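Cg3027-pa (Drosophila melanogaster, PDB 2VHH) probably hydrolyses N-carbamoyl-beta-alanine and its 2-methyl homologue to the free beta-amino acid, ammonium and carbon dioxide, the last step of pyrimidine degradation. Local coordinates at residues T292-N297 against K309-F314. Sequence-based numbering, arbitrary orientation.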
ATOM      1  N   THR C 292     -29.739  -3.705 -46.199  1.00 35.21           N
ATOM      2  CA  THR C 292     -28.402  -3.555 -46.757  1.00 36.15           C
ATOM      3  C   THR C 292     -28.257  -2.188 -47.441  1.00 36.76           C
ATOM      4  O   THR C 292     -29.224  -1.649 -47.969  1.00 36.75           O
ATOM      5  CB  THR C 292     -28.013  -4.751 -47.681  1.00 36.21           C
ATOM      6  OG1 THR C 292     -26.842  -4.418 -48.439  1.00 36.55           O
ATOM      7  CG2 THR C 292     -29.154  -5.130 -48.635  1.00 36.25           C
ATOM      8  N   GLU C 293     -27.052  -1.624 -47.395  1.00 37.66           N
ATOM      9  CA  GLU C 293     -26.809  -0.262 -47.865  1.00 38.72           C
ATOM     10  C   GLU C 293     -25.654  -0.222 -48.854  1.00 39.45           C
ATOM     11  O   GLU C 293     -24.567  -0.702 -48.551  1.00 39.49           O
ATOM     12  CB  GLU C 293     -26.474   0.652 -46.686  1.00 38.53           C
ATOM     13  CG  GLU C 293     -27.456   0.552 -45.521  1.00 39.14           C
ATOM     14  CD  GLU C 293     -27.022   1.331 -44.286  1.00 39.02           C
ATOM     15  OE1 GLU C 293     -25.950   1.990 -44.312  1.00 38.98           O
ATOM     16  OE2 GLU C 293     -27.774   1.277 -43.284  1.00 39.01           O
ATOM     17  N   GLN C 294     -25.883   0.359 -50.031  1.00 40.13           N
ATOM     18  CA  GLN C 294     -24.822   0.463 -51.030  1.00 40.93           C
ATOM     19  C   GLN C 294     -24.347   1.904 -51.212  1.00 41.14           C
ATOM     20  O   GLN C 294     -25.132   2.846 -51.100  1.00 41.15           O
ATOM     21  CB  GLN C 294     -25.240  -0.165 -52.365  1.00 41.01           C
ATOM     22  CG  GLN C 294     -26.183   0.688 -53.198  1.00 42.06           C
ATOM     23  CD  GLN C 294     -26.310   0.199 -54.622  1.00 42.79           C
ATOM     24  OE1 GLN C 294     -25.850  -0.891 -54.958  1.00 43.22           O
ATOM     25  NE2 GLN C 294     -26.933   1.010 -55.473  1.00 43.45           N
ATOM     26  N   PHE C 295     -23.056   2.054 -51.499  1.00 41.52           N
ATOM     27  CA  PHE C 295     -22.407   3.360 -51.518  1.00 41.71           C
ATOM     28  C   PHE C 295     -21.861   3.730 -52.889  1.00 42.07           C
ATOM     29  O   PHE C 295     -21.612   2.838 -53.704  1.00 42.20           O
ATOM     30  CB  PHE C 295     -21.305   3.383 -50.469  1.00 41.69           C
ATOM     31  CG  PHE C 295     -21.815   3.232 -49.072  1.00 41.65           C
ATOM     32  CD1 PHE C 295     -21.879   1.979 -48.474  1.00 41.52           C
ATOM     33  CD2 PHE C 295     -22.255   4.343 -48.358  1.00 41.44           C
ATOM     34  CE1 PHE C 295     -22.369   1.841 -47.176  1.00 41.94           C
ATOM     35  CE2 PHE C 295     -22.740   4.211 -47.064  1.00 41.41           C
ATOM     36  CZ  PHE C 295     -22.794   2.958 -46.468  1.00 41.33           C
ATOM     37  N   PRO C 296     -21.693   5.046 -53.159  1.00 42.45           N
ATOM     38  CA  PRO C 296     -21.240   5.552 -54.470  1.00 42.72           C
ATOM     39  C   PRO C 296     -19.946   4.922 -54.988  1.00 42.99           C
ATOM     40  O   PRO C 296     -19.871   4.552 -56.156  1.00 43.26           O
ATOM     41  CB  PRO C 296     -21.026   7.056 -54.225  1.00 42.71           C
ATOM     42  CG  PRO C 296     -21.103   7.244 -52.736  1.00 42.69           C
ATOM     43  CD  PRO C 296     -21.963   6.151 -52.220  1.00 42.29           C
ATOM     44  N   ASN C 297     -18.948   4.792 -54.122  1.00 43.32           N
ATOM     45  CA  ASN C 297     -17.628   4.335 -54.539  1.00 43.64           C
ATOM     46  C   ASN C 297     -17.245   2.983 -53.917  1.00 44.02           C
ATOM     47  O   ASN C 297     -17.794   2.590 -52.885  1.00 44.09           O
ATOM     48  CB  ASN C 297     -16.577   5.404 -54.209  1.00 43.45           C
ATOM     49  CG  ASN C 297     -17.037   6.824 -54.564  1.00 43.67           C
ATOM     50  OD1 ASN C 297     -17.321   7.134 -55.724  1.00 43.53           O
ATOM     51  ND2 ASN C 297     -17.101   7.693 -53.556  1.00 43.37           N
ATOM     52  N   LYS C 309     -19.376  -2.297 -53.241  1.00 45.97           N
ATOM     53  CA  LYS C 309     -20.177  -1.121 -52.891  1.00 45.82           C
ATOM     54  C   LYS C 309     -21.300  -1.418 -51.891  1.00 45.57           C
ATOM     55  O   LYS C 309     -21.795  -0.507 -51.233  1.00 45.45           O
ATOM     56  CB  LYS C 309     -20.764  -0.477 -54.158  1.00 45.78           C
ATOM     57  CG  LYS C 309     -19.719  -0.003 -55.148  1.00 46.04           C
ATOM     58  CD  LYS C 309     -20.325   0.750 -56.322  1.00 46.31           C
ATOM     59  CE  LYS C 309     -19.222   1.221 -57.265  1.00 46.78           C
ATOM     60  NZ  LYS C 309     -19.740   2.005 -58.409  1.00 46.73           N
ATOM     61  N   GLU C 310     -21.691  -2.692 -51.793  1.00 45.31           N
ATOM     62  CA  GLU C 310     -22.755  -3.154 -50.891  1.00 45.22           C
ATOM     63  C   GLU C 310     -22.279  -3.451 -49.465  1.00 44.19           C
ATOM     64  O   GLU C 310     -21.477  -4.358 -49.241  1.00 44.27           O
ATOM     65  CB  GLU C 310     -23.405  -4.419 -51.447  1.00 45.13           C
ATOM     66  CG  GLU C 310     -24.610  -4.203 -52.349  1.00 46.52           C
ATOM     67  CD  GLU C 310     -25.291  -5.524 -52.724  1.00 47.38           C
ATOM     68  OE1 GLU C 310     -24.645  -6.596 -52.592  1.00 50.31           O
ATOM     69  OE2 GLU C 310     -26.471  -5.504 -53.153  1.00 50.13           O
ATOM     70  N   PHE C 311     -22.796  -2.692 -48.506  1.00 43.18           N
ATOM     71  CA  PHE C 311     -22.520  -2.916 -47.090  1.00 42.09           C
ATOM     72  C   PHE C 311     -23.765  -3.458 -46.403  1.00 41.34           C
ATOM     73  O   PHE C 311     -24.760  -2.742 -46.221  1.00 41.00           O
ATOM     74  CB  PHE C 311     -22.047  -1.618 -46.423  1.00 42.12           C
ATOM     75  CG  PHE C 311     -21.643  -1.764 -44.974  1.00 41.88           C
ATOM     76  CD1 PHE C 311     -20.908  -2.856 -44.539  1.00 41.90           C
ATOM     77  CD2 PHE C 311     -21.970  -0.772 -44.052  1.00 42.38           C
ATOM     78  CE1 PHE C 311     -20.539  -2.969 -43.201  1.00 42.46           C
ATOM     79  CE2 PHE C 311     -21.590  -0.871 -42.717  1.00 42.17           C
ATOM     80  CZ  PHE C 311     -20.877  -1.969 -42.290  1.00 42.21           C
ATOM     81  N   GLY C 312     -23.693  -4.734 -46.032  1.00 40.38           N
ATOM     82  CA  GLY C 312     -24.788  -5.412 -45.353  1.00 39.18           C
ATOM     83  C   GLY C 312     -24.750  -6.919 -45.527  1.00 38.10           C
ATOM     84  O   GLY C 312     -23.758  -7.469 -46.005  1.00 38.25           O
ATOM     85  N   PRO C 313     -25.837  -7.600 -45.144  1.00 37.13           N
ATOM     86  CA  PRO C 313     -27.044  -6.983 -44.592  1.00 36.26           C
ATOM     87  C   PRO C 313     -27.016  -6.821 -43.062  1.00 35.14           C
ATOM     88  O   PRO C 313     -26.448  -7.668 -42.360  1.00 35.14           O
ATOM     89  CB  PRO C 313     -28.138  -7.960 -45.019  1.00 36.42           C
ATOM     90  CG  PRO C 313     -27.429  -9.314 -45.063  1.00 36.87           C
ATOM     91  CD  PRO C 313     -25.956  -9.066 -45.250  1.00 36.96           C
ATOM     92  N   PHE C 314     -27.606  -5.734 -42.558  1.00 33.68           N
ATOM     93  CA  PHE C 314     -27.763  -5.546 -41.113  1.00 32.27           C
ATOM     94  C   PHE C 314     -28.907  -6.426 -40.660  1.00 31.51           C
ATOM     95  O   PHE C 314     -29.972  -6.394 -41.268  1.00 31.76           O
ATOM     96  CB  PHE C 314     -28.057  -4.090 -40.769  1.00 32.00           C
ATOM     97  CG  PHE C 314     -26.886  -3.180 -40.960  1.00 31.63           C
ATOM     98  CD1 PHE C 314     -26.773  -2.403 -42.107  1.00 30.95           C
ATOM     99  CD2 PHE C 314     -25.892  -3.100 -40.000  1.00 31.17           C
ATOM    100  CE1 PHE C 314     -25.696  -1.566 -42.297  1.00 29.95           C
ATOM    101  CE2 PHE C 314     -24.808  -2.260 -40.185  1.00 31.09           C
ATOM    102  CZ  PHE C 314     -24.715  -1.491 -41.337  1.00 30.73           C
TER
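E293 and F311 face each other as the hydrogen-bonded pair of two antiparallel strands, each residue serving the other through both of its backbone polar groups. E293 N donates to F311 O at 2.8 Å, and F311 N donates in turn to E293 O at 2.7 Å. Two residues on, F295 N reaches K309 O at 2.9 Å, while the CA of Q294, from the non-hydrogen-bonded pair Q294–E310, approaches the same oxygen at 3.2 Å in a CA-H...O contact. T292 OG1 adds a weak bond to F311 O.

On the face that carries E293 and F311, the apolar contact is between F295 and F311. The F295 ring presents its edge to F311, CE1 lying 3.6 Å from F311 CB, which sits in the plane of that ring; the two side chains run side by side in the same direction. With CG anti to the backbone N (chi1 -176°), the F311 ring is carried away from strand 292-295, leaving CB to meet F295, and touches D205 in a loop.

The carboxylate of E293 is held from outside the pair. The side chain extends across F314 at about a right angle, OE2 3.7 Å from F314 CE1, yet OE2 forms a salt bridge to R289 and OE1 accepts a hydrogen bond from F126 N. K309, extended beyond CG, lays its methylenes along the carbonyls of F295 and P296, ending in a weak bond from NZ to P296 O.

At the T292 end, P313 follows a cis peptide bond and packs beside T292, while the preceding G312 has backbone angles that call for glycine. Strands 283-295 and 308-315, adjacent in the sheet, form an antiparallel hairpin with a long connection at the edge of one sheet of the alpha-beta-beta-alpha sandwich characteristic of the carbon-nitrogen hydrolase superfamily, strand 308-315 being outermost within the chain.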